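Putative lipoprotein (Bacteroides fragilis, PDB 3QNK) probably binds glycans at the outer membrane as a SusD-like lipoprotein, presenting them for uptake by a partner transporter. Local coordinates at residues 3-7 with 22-26; 107-113 with 178-184; 142-146 with 508-514; 186-190 with 388-394; 251-255 with 382-386. All blocks are in the same frame, centred on the assembly; numbering follows the deposited sequence.

Interaction 1 (3-7 with 22-26); sequences APLDE and YYVND
The Tyr23 ring meets Asp6 at its edge, with OD1 of Asp6 3.9 Å from CE2 near the ring plane and the carboxylate turned 82° against the ring. Pro4 and the backbone N of Leu5 approach the same ring obliquely, and the Trp14 indole also meets it, the planes about 50° apart. The pyrrolidine of Pro4 lies alongside the phenol, pointing the same way, so that its CB comes 3.8 Å from Tyr23 CE2 and close to the hydroxyl as well. That hydroxyl is hydrogen-bonded to the carbonyl of Lys86, and Asp6 OD2 accepts from the indole of Trp14. Leu5 CB rests 3.8 Å from Tyr23 CD2, while Leu5 CG, anti to the backbone N (chi1 -163°), carries Leu5 CD2 over the helix backbone, 3.6 Å from Tyr23 N and 3.8 Å from Tyr22 CB. No hydrogen bond crosses between the two segments. Leu5 also packs on Leu5 of the second subunit, placing this contact at the dimer interface. The arrangement is that of an N-terminal arm with a short 3-10 turn laid against helix 17-29 of the helical, TPR-like part of a SusD fold.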
# COMPACT_ATOMS: atom_id res chain seq x y z
N ALA B 3 -7.64 -7.61 -4.50
CA ALA B 3 -8.18 -8.60 -5.42
C ALA B 3 -9.30 -8.01 -6.29
O ALA B 3 -10.06 -7.15 -5.82
CB ALA B 3 -8.70 -9.79 -4.63
N PRO B 4 -9.48 -8.51 -7.55
CA PRO B 4 -10.63 -8.07 -8.36
C PRO B 4 -11.95 -8.46 -7.69
O PRO B 4 -12.01 -9.47 -6.99
CB PRO B 4 -10.43 -8.83 -9.68
CG PRO B 4 -8.99 -9.23 -9.69
CD PRO B 4 -8.69 -9.53 -8.27
N LEU B 5 -12.99 -7.64 -7.88
CA LEU B 5 -14.31 -7.80 -7.25
C LEU B 5 -14.91 -9.21 -7.39
O LEU B 5 -15.49 -9.69 -6.42
CB LEU B 5 -15.31 -6.77 -7.81
CG LEU B 5 -16.58 -6.56 -6.98
CD1 LEU B 5 -16.33 -5.59 -5.84
CD2 LEU B 5 -17.71 -6.09 -7.84
N ASP B 6 -14.74 -9.87 -8.55
CA ASP B 6 -15.30 -11.21 -8.81
C ASP B 6 -14.78 -12.31 -7.83
O ASP B 6 -15.46 -13.32 -7.67
CB ASP B 6 -15.10 -11.64 -10.28
CG ASP B 6 -13.69 -11.92 -10.75
OD1 ASP B 6 -12.75 -11.28 -10.23
OD2 ASP B 6 -13.53 -12.74 -11.69
N GLU B 7 -13.63 -12.08 -7.15
CA GLU B 7 -13.04 -13.03 -6.20
C GLU B 7 -13.87 -13.17 -4.89
O GLU B 7 -13.79 -14.21 -4.22
CB GLU B 7 -11.59 -12.64 -5.88
CG GLU B 7 -10.67 -12.64 -7.10
CD GLU B 7 -9.34 -13.34 -6.95
OE1 GLU B 7 -9.30 -14.46 -6.40
OE2 GLU B 7 -8.33 -12.78 -7.44
N TYR B 22 -21.00 -3.41 -11.09
CA TYR B 22 -20.30 -3.14 -9.82
C TYR B 22 -18.78 -3.29 -9.99
O TYR B 22 -18.02 -2.52 -9.40
CB TYR B 22 -20.80 -4.05 -8.70
CG TYR B 22 -22.15 -3.68 -8.12
CD1 TYR B 22 -22.66 -2.39 -8.24
CD2 TYR B 22 -22.91 -4.61 -7.41
CE1 TYR B 22 -23.91 -2.04 -7.73
CE2 TYR B 22 -24.16 -4.28 -6.87
CZ TYR B 22 -24.66 -2.99 -7.04
OH TYR B 22 -25.89 -2.65 -6.51
N TYR B 23 -18.34 -4.25 -10.84
CA TYR B 23 -16.92 -4.46 -11.13
C TYR B 23 -16.33 -3.20 -11.77
O TYR B 23 -15.26 -2.75 -11.36
CB TYR B 23 -16.74 -5.69 -12.04
CG TYR B 23 -15.30 -6.16 -12.18
CD1 TYR B 23 -14.39 -5.47 -12.98
CD2 TYR B 23 -14.86 -7.30 -11.51
CE1 TYR B 23 -13.07 -5.87 -13.08
CE2 TYR B 23 -13.53 -7.71 -11.59
CZ TYR B 23 -12.64 -6.99 -12.38
OH TYR B 23 -11.34 -7.41 -12.50
N VAL B 24 -17.04 -2.63 -12.77
CA VAL B 24 -16.60 -1.42 -13.48
C VAL B 24 -16.59 -0.23 -12.50
O VAL B 24 -15.65 0.55 -12.53
CB VAL B 24 -17.43 -1.17 -14.76
CG1 VAL B 24 -16.94 0.05 -15.52
CG2 VAL B 24 -17.39 -2.39 -15.66
N ASN B 25 -17.56 -0.17 -11.55
CA ASN B 25 -17.57 0.88 -10.51
C ASN B 25 -16.33 0.79 -9.64
O ASN B 25 -15.77 1.83 -9.28
CB ASN B 25 -18.82 0.77 -9.63
CG ASN B 25 -20.14 1.14 -10.26
OD1 ASN B 25 -20.27 1.40 -11.48
ND2 ASN B 25 -21.17 1.14 -9.44
N ASP B 26 -15.88 -0.46 -9.34
CA ASP B 26 -14.67 -0.71 -8.57
C ASP B 26 -13.45 -0.21 -9.32
O ASP B 26 -12.53 0.32 -8.70
CB ASP B 26 -14.54 -2.20 -8.24
CG ASP B 26 -13.39 -2.55 -7.32
OD1 ASP B 26 -13.32 -1.96 -6.23
OD2 ASP B 26 -12.60 -3.46 -7.68

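Interaction 2 (107-113 with 178-184); sequences LTGEVHF and RATKGAA
Glu110 and Arg178 form a salt bridge through OE1 and NH1, 3.3 Å apart, and the hydrogen bond within it is weak, with an N-H...O angle of 157°. The two side chains cross at a slant with carboxylate and guanidinium perpendicular, so the groups do not pair side-on; OE1 lies at the edge of the guanidinium and also 3.2 Å from Arg178 CD. The stronger partner of Glu110 OE1 is the hydroxyl of Tyr28, which is also hydrogen-bonded to Ala179 N and thus ties helix 17-29 to both segments. On the other side of the contact Thr180 is the N-cap of helix 181-194, its OG1 accepting from Ala183 N at 3.1 Å. Helices 101-126 and 181-194 both belong to the alpha-alpha superhelix of this TPR-like region, and Phe113 packs between them. Its CG stands anti to the backbone N (chi1 174°), which sends the ring away from its own helix and in among three alanines. Ala179 CB approaches obliquely, 3.5 Å from Phe113 CD2; the carbonyl O of Ala183 lies at the ring edge, 3.6 Å from CE1; Ala184 CA is 3.8 Å from CD1. Phe240 of strand 238-244 meets the same ring edge-to-face.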
# COMPACT_ATOMS: atom_id res chain seq x y z
N LEU B 107 -19.30 -0.84 -21.71
CA LEU B 107 -18.53 -1.14 -20.50
C LEU B 107 -17.08 -1.45 -20.84
O LEU B 107 -16.19 -0.93 -20.17
CB LEU B 107 -19.12 -2.30 -19.69
CG LEU B 107 -20.49 -2.10 -19.04
CD1 LEU B 107 -21.01 -3.41 -18.46
CD2 LEU B 107 -20.47 -1.00 -17.98
N THR B 108 -16.83 -2.27 -21.89
CA THR B 108 -15.48 -2.62 -22.34
C THR B 108 -14.70 -1.33 -22.69
O THR B 108 -13.53 -1.22 -22.33
CB THR B 108 -15.52 -3.62 -23.49
OG1 THR B 108 -16.33 -4.72 -23.10
CG2 THR B 108 -14.14 -4.14 -23.87
N GLY B 109 -15.37 -0.37 -23.33
CA GLY B 109 -14.81 0.92 -23.69
C GLY B 109 -14.34 1.69 -22.47
O GLY B 109 -13.26 2.26 -22.49
N GLU B 110 -15.13 1.64 -21.38
CA GLU B 110 -14.83 2.31 -20.12
C GLU B 110 -13.58 1.71 -19.49
O GLU B 110 -12.73 2.46 -19.00
CB GLU B 110 -16.01 2.24 -19.14
CG GLU B 110 -17.35 2.69 -19.71
CD GLU B 110 -18.45 2.93 -18.69
OE1 GLU B 110 -18.21 3.73 -17.76
OE2 GLU B 110 -19.56 2.38 -18.85
N VAL B 111 -13.42 0.38 -19.56
CA VAL B 111 -12.25 -0.32 -19.03
C VAL B 111 -11.01 -0.01 -19.89
O VAL B 111 -9.92 0.14 -19.32
CB VAL B 111 -12.51 -1.84 -18.87
CG1 VAL B 111 -11.35 -2.51 -18.15
CG2 VAL B 111 -13.80 -2.08 -18.09
N HIS B 112 -11.19 0.17 -21.23
CA HIS B 112 -10.08 0.56 -22.12
C HIS B 112 -9.55 1.93 -21.72
O HIS B 112 -8.33 2.12 -21.64
CB HIS B 112 -10.49 0.58 -23.60
CG HIS B 112 -10.45 -0.77 -24.24
ND1 HIS B 112 -9.25 -1.42 -24.49
CD2 HIS B 112 -11.47 -1.57 -24.62
CE1 HIS B 112 -9.58 -2.59 -25.01
NE2 HIS B 112 -10.91 -2.73 -25.11
N PHE B 113 -10.49 2.87 -21.43
CA PHE B 113 -10.18 4.24 -21.01
C PHE B 113 -9.44 4.21 -19.69
O PHE B 113 -8.44 4.92 -19.55
CB PHE B 113 -11.46 5.09 -20.90
CG PHE B 113 -11.24 6.47 -20.32
CD1 PHE B 113 -10.72 7.49 -21.11
CD2 PHE B 113 -11.49 6.72 -18.98
CE1 PHE B 113 -10.48 8.75 -20.57
CE2 PHE B 113 -11.27 7.99 -18.44
CZ PHE B 113 -10.75 9.00 -19.24
N ARG B 178 -19.39 8.91 -15.82
CA ARG B 178 -18.69 7.86 -16.57
C ARG B 178 -17.74 8.48 -17.64
O ARG B 178 -17.80 9.68 -17.91
CB ARG B 178 -19.74 6.91 -17.23
CG ARG B 178 -20.52 5.97 -16.29
CD ARG B 178 -21.19 4.80 -17.05
NE ARG B 178 -22.04 3.91 -16.23
CZ ARG B 178 -21.60 2.88 -15.49
NH1 ARG B 178 -20.31 2.59 -15.43
NH2 ARG B 178 -22.46 2.15 -14.79
N ALA B 179 -16.88 7.66 -18.24
CA ALA B 179 -16.00 8.10 -19.32
C ALA B 179 -16.80 8.25 -20.63
O ALA B 179 -17.57 7.37 -21.00
CB ALA B 179 -14.89 7.09 -19.51
N THR B 180 -16.60 9.37 -21.33
CA THR B 180 -17.26 9.65 -22.61
C THR B 180 -16.29 9.51 -23.77
O THR B 180 -15.08 9.35 -23.54
CB THR B 180 -17.84 11.07 -22.60
OG1 THR B 180 -16.82 12.03 -22.20
CG2 THR B 180 -19.09 11.18 -21.73
N LYS B 181 -16.81 9.62 -25.00
CA LYS B 181 -16.03 9.61 -26.23
C LYS B 181 -15.04 10.79 -26.16
O LYS B 181 -13.84 10.63 -26.42
CB LYS B 181 -17.00 9.71 -27.42
CG LYS B 181 -16.45 9.42 -28.80
CD LYS B 181 -17.58 9.66 -29.82
CE LYS B 181 -17.58 8.69 -30.98
NZ LYS B 181 -17.85 7.27 -30.56
N GLY B 182 -15.53 11.93 -25.68
CA GLY B 182 -14.77 13.16 -25.47
C GLY B 182 -13.64 12.99 -24.49
O GLY B 182 -12.53 13.43 -24.76
N ALA B 183 -13.90 12.32 -23.34
CA ALA B 183 -12.86 12.07 -22.35
C ALA B 183 -11.72 11.25 -22.97
O ALA B 183 -10.56 11.60 -22.78
CB ALA B 183 -13.45 11.35 -21.14
N ALA B 184 -12.06 10.23 -23.77
CA ALA B 184 -11.07 9.38 -24.44
C ALA B 184 -10.24 10.19 -25.44
O ALA B 184 -9.01 10.09 -25.40
CB ALA B 184 -11.75 8.21 -25.13

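Interaction 3 (142-146 with 508-514); sequences WEIPR and SSVLKQN
Two irregular segments run beside each other here, the loop leading into helix 149-166 and the C-terminal tail, joined at both ends by side-chain hydrogen bonds. Glu143, at the centre of an inverse gamma turn, receives two bonds on OE1: Ser509 OG at 3.1 Å on the syn lone pair and Ser509 N at 3.2 Å from above the carboxylate plane. Between the ends, Val510 CG2 lies against the backbone, 3.5 Å from Pro145 N. Arg146 bends at chi3 (65°), turning its guanidinium edge to the tail: NH1 donates to Lys512 O at 2.7 Å, and NH2 to Asn514 OD1, also at 2.7 Å, both acceptors in the guanidinium plane. A weaker bond runs from NH1 to that same OD1. The Leu511 side chain crosses that of Arg146 at about a right angle, with Leu511 CD1 3.5 Å from Arg146 CG. Arg146 NE is bonded to Gly128 O, and Asn514 ND2 to Thr498 O and Tyr126 O. The C-terminal tail is thus held on a loop of the helical N-terminal part of the SusD fold.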
# COMPACT_ATOMS: atom_id res chain seq x y z
N TRP B 142 7.53 -14.72 -15.22
CA TRP B 142 7.39 -13.40 -14.63
C TRP B 142 8.59 -12.51 -14.83
O TRP B 142 8.50 -11.32 -14.52
CB TRP B 142 7.06 -13.53 -13.16
CG TRP B 142 5.68 -14.08 -12.92
CD1 TRP B 142 5.24 -15.36 -13.14
CD2 TRP B 142 4.56 -13.36 -12.38
NE1 TRP B 142 3.92 -15.47 -12.80
CE2 TRP B 142 3.48 -14.27 -12.30
CE3 TRP B 142 4.38 -12.04 -11.90
CZ2 TRP B 142 2.24 -13.90 -11.76
CZ3 TRP B 142 3.13 -11.65 -11.47
CH2 TRP B 142 2.07 -12.57 -11.39
N GLU B 143 9.69 -13.03 -15.39
CA GLU B 143 10.83 -12.18 -15.68
C GLU B 143 10.53 -11.52 -17.03
O GLU B 143 10.84 -12.04 -18.10
CB GLU B 143 12.17 -12.92 -15.61
CG GLU B 143 12.56 -13.32 -14.19
CD GLU B 143 13.93 -12.90 -13.66
OE1 GLU B 143 14.86 -12.73 -14.48
OE2 GLU B 143 14.08 -12.80 -12.42
N ILE B 144 9.80 -10.42 -16.95
CA ILE B 144 9.38 -9.64 -18.09
C ILE B 144 10.10 -8.29 -18.05
O ILE B 144 9.99 -7.57 -17.05
CB ILE B 144 7.84 -9.45 -18.14
CG1 ILE B 144 7.11 -10.79 -18.05
CG2 ILE B 144 7.42 -8.68 -19.39
CD1 ILE B 144 5.79 -10.71 -17.40
N PRO B 145 10.85 -7.94 -19.13
CA PRO B 145 11.54 -6.64 -19.13
C PRO B 145 10.58 -5.50 -19.39
O PRO B 145 9.46 -5.69 -19.87
CB PRO B 145 12.52 -6.79 -20.30
CG PRO B 145 11.89 -7.74 -21.22
CD PRO B 145 11.10 -8.69 -20.38
N ARG B 146 11.04 -4.30 -19.11
CA ARG B 146 10.29 -3.09 -19.42
C ARG B 146 10.26 -2.91 -20.94
O ARG B 146 11.23 -3.22 -21.62
CB ARG B 146 10.97 -1.87 -18.78
CG ARG B 146 10.95 -1.87 -17.27
CD ARG B 146 11.93 -0.86 -16.72
NE ARG B 146 11.54 0.51 -17.07
CZ ARG B 146 12.34 1.56 -16.97
NH1 ARG B 146 13.57 1.43 -16.52
NH2 ARG B 146 11.90 2.77 -17.32
N SER B 508 14.27 -9.00 -10.40
CA SER B 508 14.32 -9.44 -11.79
C SER B 508 15.65 -9.12 -12.47
O SER B 508 16.14 -7.98 -12.40
CB SER B 508 13.18 -8.78 -12.55
OG SER B 508 12.85 -9.44 -13.76
N SER B 509 16.21 -10.11 -13.19
CA SER B 509 17.46 -9.90 -13.93
C SER B 509 17.24 -8.99 -15.12
O SER B 509 18.09 -8.14 -15.41
CB SER B 509 18.03 -11.23 -14.43
OG SER B 509 17.74 -12.31 -13.56
N VAL B 510 16.06 -9.14 -15.77
CA VAL B 510 15.68 -8.44 -16.99
C VAL B 510 15.18 -7.00 -16.74
O VAL B 510 15.19 -6.18 -17.66
CB VAL B 510 14.65 -9.26 -17.80
CG1 VAL B 510 15.20 -10.64 -18.11
CG2 VAL B 510 13.32 -9.37 -17.08
N LEU B 511 14.77 -6.71 -15.51
CA LEU B 511 14.28 -5.38 -15.16
C LEU B 511 15.46 -4.43 -14.94
O LEU B 511 16.31 -4.66 -14.07
CB LEU B 511 13.36 -5.45 -13.93
CG LEU B 511 12.34 -4.34 -13.79
CD1 LEU B 511 11.35 -4.38 -14.90
CD2 LEU B 511 11.64 -4.42 -12.46
N LYS B 512 15.52 -3.40 -15.80
CA LYS B 512 16.58 -2.39 -15.85
C LYS B 512 16.11 -1.05 -15.26
O LYS B 512 14.97 -0.63 -15.46
CB LYS B 512 17.08 -2.19 -17.27
CG LYS B 512 17.85 -3.40 -17.80
CD LYS B 512 18.56 -3.13 -19.15
CE LYS B 512 17.71 -2.60 -20.29
NZ LYS B 512 18.35 -2.86 -21.62
N GLN B 513 16.99 -0.41 -14.51
CA GLN B 513 16.78 0.87 -13.86
C GLN B 513 16.88 1.99 -14.87
O GLN B 513 17.48 1.82 -15.92
CB GLN B 513 17.86 1.05 -12.75
CG GLN B 513 17.74 2.30 -11.88
CD GLN B 513 16.37 2.46 -11.27
OE1 GLN B 513 15.48 3.09 -11.84
NE2 GLN B 513 16.17 1.88 -10.09
N ASN B 514 16.28 3.13 -14.55
CA ASN B 514 16.35 4.33 -15.37
C ASN B 514 17.74 4.93 -15.20
O ASN B 514 18.38 4.73 -14.17
CB ASN B 514 15.26 5.31 -14.96
CG ASN B 514 13.95 5.03 -15.62
OD1 ASN B 514 13.89 4.52 -16.75
ND2 ASN B 514 12.86 5.42 -14.97

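Interaction 4 (186-190 with 388-394); sequences ALKSR and ILRYAEI
Arg190 leaves helix 181-194 across the side chain of Glu393, at about a right angle, with Arg190 CB 3.5 Å from Glu393 OE2 and Arg190 CG 3.4 Å from Glu393 OE2. Arg190 CD lies 3.7 Å from Glu393 OE2, and the turn about the CG-CD bond (chi3 -72°) swings the guanidinium side-on to that carboxylate. NE donates to Glu393 OE2 at 2.9 Å and NH2 to OE1, also at 2.9 Å, each on a syn lone pair, with the two flat groups nearly coplanar at 27°. NH2 makes a further, weak bond to Ile388 O at 3.0 Å, while Leu389 CD2 approaches the guanidinium obliquely. This buried bidentate salt bridge joins a helix of the N-terminal superhelical region to the start of helix 391-405, just after a classic beta bulge in which Ile388 and Leu389 both face Phe240. Asn397 ND2 also donates to Glu393 OE2 and to Ser189 OG. Beyond the salt bridge the contact is apolar: Ala186 CB touches Ile394 CD1 at 3.7 Å and Leu389 CD1 at 4.0 Å, and that leucine methyl also reaches Leu187. Helix 101-126 covers the same residues: Leu187 packs on its Phe113, and Arg190 on its Phe120 and Lys124.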
# COMPACT_ATOMS: atom_id res chain seq x y z
N ALA B 186 -9.85 13.51 -25.46
CA ALA B 186 -9.13 14.49 -24.66
C ALA B 186 -7.88 13.85 -24.01
O ALA B 186 -6.80 14.44 -24.10
CB ALA B 186 -10.04 15.10 -23.61
N LEU B 187 -7.99 12.63 -23.45
CA LEU B 187 -6.82 11.98 -22.86
C LEU B 187 -5.84 11.64 -23.95
O LEU B 187 -4.64 11.88 -23.76
CB LEU B 187 -7.16 10.74 -22.00
CG LEU B 187 -6.01 10.14 -21.12
CD1 LEU B 187 -5.40 11.15 -20.19
CD2 LEU B 187 -6.49 8.94 -20.31
N LYS B 188 -6.33 11.17 -25.12
CA LYS B 188 -5.53 10.81 -26.29
C LYS B 188 -4.64 11.97 -26.69
O LYS B 188 -3.42 11.78 -26.80
CB LYS B 188 -6.43 10.36 -27.46
CG LYS B 188 -5.79 9.40 -28.46
CD LYS B 188 -6.79 8.70 -29.39
CE LYS B 188 -6.22 8.48 -30.78
NZ LYS B 188 -6.57 9.57 -31.76
N SER B 189 -5.21 13.20 -26.82
CA SER B 189 -4.46 14.41 -27.22
C SER B 189 -3.31 14.72 -26.24
O SER B 189 -2.24 15.09 -26.71
CB SER B 189 -5.38 15.62 -27.36
OG SER B 189 -5.83 16.16 -26.13
N ARG B 190 -3.51 14.54 -24.91
CA ARG B 190 -2.44 14.79 -23.93
C ARG B 190 -1.34 13.73 -24.04
O ARG B 190 -0.17 14.11 -24.10
CB ARG B 190 -2.97 14.82 -22.51
CG ARG B 190 -1.95 15.38 -21.54
CD ARG B 190 -2.27 14.96 -20.14
NE ARG B 190 -3.46 15.65 -19.64
CZ ARG B 190 -3.98 15.48 -18.43
NH1 ARG B 190 -3.43 14.63 -17.57
NH2 ARG B 190 -5.06 16.17 -18.06
N ILE B 388 -9.89 16.13 -13.98
CA ILE B 388 -8.75 15.50 -14.65
C ILE B 388 -8.67 16.05 -16.09
O ILE B 388 -7.59 16.38 -16.53
CB ILE B 388 -8.85 13.93 -14.56
CG1 ILE B 388 -8.81 13.48 -13.07
CG2 ILE B 388 -7.71 13.27 -15.32
CD1 ILE B 388 -9.38 12.10 -12.75
N LEU B 389 -9.79 16.21 -16.77
CA LEU B 389 -9.78 16.74 -18.13
C LEU B 389 -10.83 17.87 -18.30
O LEU B 389 -12.03 17.65 -18.07
CB LEU B 389 -10.01 15.62 -19.17
CG LEU B 389 -9.03 14.43 -19.21
CD1 LEU B 389 -9.65 13.27 -20.02
CD2 LEU B 389 -7.72 14.83 -19.83
N ARG B 390 -10.35 19.08 -18.67
CA ARG B 390 -11.10 20.31 -18.96
C ARG B 390 -11.01 20.66 -20.45
O ARG B 390 -9.96 20.45 -21.06
CB ARG B 390 -10.49 21.47 -18.19
CG ARG B 390 -10.97 21.74 -16.78
CD ARG B 390 -9.93 22.66 -16.12
NE ARG B 390 -9.99 23.98 -16.73
CZ ARG B 390 -9.06 24.91 -16.65
NH1 ARG B 390 -7.95 24.70 -15.96
NH2 ARG B 390 -9.23 26.07 -17.24
N TYR B 391 -12.04 21.32 -20.99
CA TYR B 391 -12.05 21.77 -22.39
C TYR B 391 -10.87 22.73 -22.72
O TYR B 391 -10.34 22.67 -23.83
CB TYR B 391 -13.39 22.43 -22.74
CG TYR B 391 -13.67 22.61 -24.22
CD1 TYR B 391 -13.27 21.65 -25.15
CD2 TYR B 391 -14.41 23.70 -24.68
CE1 TYR B 391 -13.54 21.81 -26.51
CE2 TYR B 391 -14.71 23.84 -26.03
CZ TYR B 391 -14.28 22.89 -26.94
OH TYR B 391 -14.60 23.02 -28.27
N ALA B 392 -10.42 23.56 -21.74
CA ALA B 392 -9.30 24.49 -21.91
C ALA B 392 -8.02 23.81 -22.45
O ALA B 392 -7.29 24.42 -23.23
CB ALA B 392 -8.99 25.18 -20.60
N GLU B 393 -7.78 22.54 -22.03
CA GLU B 393 -6.60 21.78 -22.43
C GLU B 393 -6.59 21.47 -23.92
O GLU B 393 -5.51 21.44 -24.52
CB GLU B 393 -6.53 20.48 -21.65
CG GLU B 393 -5.11 20.08 -21.37
CD GLU B 393 -4.96 18.73 -20.70
OE1 GLU B 393 -5.55 18.54 -19.60
OE2 GLU B 393 -4.25 17.87 -21.27
N ILE B 394 -7.77 21.22 -24.53
CA ILE B 394 -7.89 20.92 -25.95
C ILE B 394 -7.23 22.05 -26.73
O ILE B 394 -6.34 21.80 -27.54
CB ILE B 394 -9.37 20.68 -26.34
CG1 ILE B 394 -10.02 19.58 -25.46
CG2 ILE B 394 -9.58 20.42 -27.83
CD1 ILE B 394 -9.30 18.23 -25.39

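Interaction 5 (251-255 with 382-386); sequences NNMMV and FSTNW
Asn252 OD1 is gripped by two backbone N-H groups of its own segment: Val255 N at 3.0 Å, in the carbonyl plane on a lone pair, and Met254 N through a weaker bond. This makes Asn252 the N-cap of the short helix 253-257. Its other amide atom crosses the contact, ND2 donating to Phe382 O at 3.0 Å with an almost straight N-H...O angle of 172°, so one side chain both caps the helix and holds the segment leading into strand 384-387. Met253 and Met254, both selenomethionine, extend from the helix towards that segment with CG anti to the backbone N. Met253 crosses Trp386 at about a right angle, and its CE sits over a face of the six-membered ring, 3.8 Å from the centroid, a CH-pi contact; SE lies obliquely to the same ring and 3.6 Å from Thr384 CG2. Met254 SE approaches the Phe382 ring obliquely, 3.8 Å from CD1. Trp364 meets the Trp386 indole edge-to-face, and Met138 of the second subunit packs on Asn252 and Phe382. An N-capped short helix thus packs through one Met-aromatic contact on an outer strand of the three-stranded antiparallel sheet, and through another on the loop before it.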
# COMPACT_ATOMS: atom_id res chain seq x y z
N ASN B 251 -5.65 13.39 4.86
CA ASN B 251 -5.46 13.16 3.43
C ASN B 251 -6.50 13.91 2.56
O ASN B 251 -6.40 13.90 1.32
CB ASN B 251 -5.43 11.67 3.15
CG ASN B 251 -4.07 11.09 3.51
OD1 ASN B 251 -3.02 11.50 2.98
ND2 ASN B 251 -4.06 10.19 4.49
N ASN B 252 -7.43 14.62 3.23
CA ASN B 252 -8.47 15.41 2.59
C ASN B 252 -7.84 16.58 1.84
O ASN B 252 -7.29 17.48 2.47
CB ASN B 252 -9.50 15.89 3.61
CG ASN B 252 -10.61 16.69 2.99
OD1 ASN B 252 -10.47 17.89 2.75
ND2 ASN B 252 -11.69 16.02 2.68
N MSE B 253 -7.94 16.55 0.51
CA MSE B 253 -7.39 17.52 -0.43
C MSE B 253 -7.68 18.99 -0.05
O MSE B 253 -6.78 19.83 -0.18
CB MSE B 253 -7.91 17.23 -1.83
CG MSE B 253 -7.22 18.04 -2.88
SE MSE B 253 -7.50 17.40 -4.64
CE MSE B 253 -5.90 18.10 -5.29
N MSE B 254 -8.90 19.29 0.43
CA MSE B 254 -9.29 20.65 0.82
C MSE B 254 -8.61 21.08 2.12
O MSE B 254 -8.02 22.15 2.15
CB MSE B 254 -10.80 20.74 0.97
CG MSE B 254 -11.28 22.17 1.18
SE MSE B 254 -13.05 22.28 1.97
CE MSE B 254 -13.20 24.29 2.06
N VAL B 255 -8.72 20.27 3.20
CA VAL B 255 -8.15 20.59 4.52
C VAL B 255 -6.63 20.68 4.42
O VAL B 255 -6.04 21.62 4.95
CB VAL B 255 -8.63 19.57 5.59
CG1 VAL B 255 -7.96 19.81 6.94
CG2 VAL B 255 -10.14 19.62 5.74
N PHE B 382 -16.53 17.08 2.89
CA PHE B 382 -15.83 18.17 2.23
C PHE B 382 -15.05 17.63 1.04
O PHE B 382 -13.82 17.47 1.09
CB PHE B 382 -14.97 18.95 3.21
CG PHE B 382 -15.83 19.83 4.05
CD1 PHE B 382 -16.30 21.04 3.57
CD2 PHE B 382 -16.26 19.41 5.30
CE1 PHE B 382 -17.15 21.84 4.33
CE2 PHE B 382 -17.12 20.20 6.07
CZ PHE B 382 -17.55 21.42 5.58
N SER B 383 -15.79 17.36 -0.04
CA SER B 383 -15.25 16.83 -1.28
C SER B 383 -14.72 17.94 -2.18
O SER B 383 -15.14 19.10 -2.11
CB SER B 383 -16.31 16.05 -2.03
OG SER B 383 -17.34 16.94 -2.41
N THR B 384 -13.83 17.52 -3.07
CA THR B 384 -13.20 18.34 -4.08
C THR B 384 -13.61 17.78 -5.44
O THR B 384 -13.69 16.57 -5.63
CB THR B 384 -11.67 18.41 -3.81
OG1 THR B 384 -11.45 19.42 -2.82
CG2 THR B 384 -10.86 18.74 -5.07
N ASN B 385 -13.92 18.67 -6.36
CA ASN B 385 -14.28 18.31 -7.71
C ASN B 385 -12.98 18.36 -8.50
O ASN B 385 -12.56 19.41 -9.02
CB ASN B 385 -15.40 19.24 -8.27
CG ASN B 385 -16.03 18.79 -9.58
OD1 ASN B 385 -15.93 17.62 -10.00
ND2 ASN B 385 -16.74 19.72 -10.24
N TRP B 386 -12.27 17.21 -8.49
CA TRP B 386 -10.99 17.07 -9.18
C TRP B 386 -11.23 16.87 -10.66
O TRP B 386 -11.71 15.81 -11.07
CB TRP B 386 -10.16 15.92 -8.57
CG TRP B 386 -8.74 15.90 -9.06
CD1 TRP B 386 -8.14 14.92 -9.78
CD2 TRP B 386 -7.77 16.95 -8.90
NE1 TRP B 386 -6.83 15.28 -10.07
CE2 TRP B 386 -6.59 16.53 -9.55
CE3 TRP B 386 -7.80 18.23 -8.32
CZ2 TRP B 386 -5.44 17.32 -9.61
CZ3 TRP B 386 -6.67 19.03 -8.40
CH2 TRP B 386 -5.49 18.56 -9.00

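Interactions 1, 2 and 4 follow one another from the N-terminal helices to the small sheet. Interactions 1 and 2, centres about 17 Å apart, touch where Val24 CG2 meets Leu107 CD2 at 4.1 Å; interactions 2 and 4, about 14 Å apart, share helix 181-194 and meet at Ala183 O and Leu389 CD1, 3.3 Å apart. Interaction 5 continues onto the same sheet, as strands 384-387 and 389-390 are consecutive. Interaction 3 stands apart, its centre about 29 Å or more from the others, but like interactions 1 and 5 it touches the second subunit. Bound acetate, probably from crystallisation, lies about 4 Å from the Ile388 side chain of interaction 4 and about 5 Å from the Trp386 side chain of interaction 5.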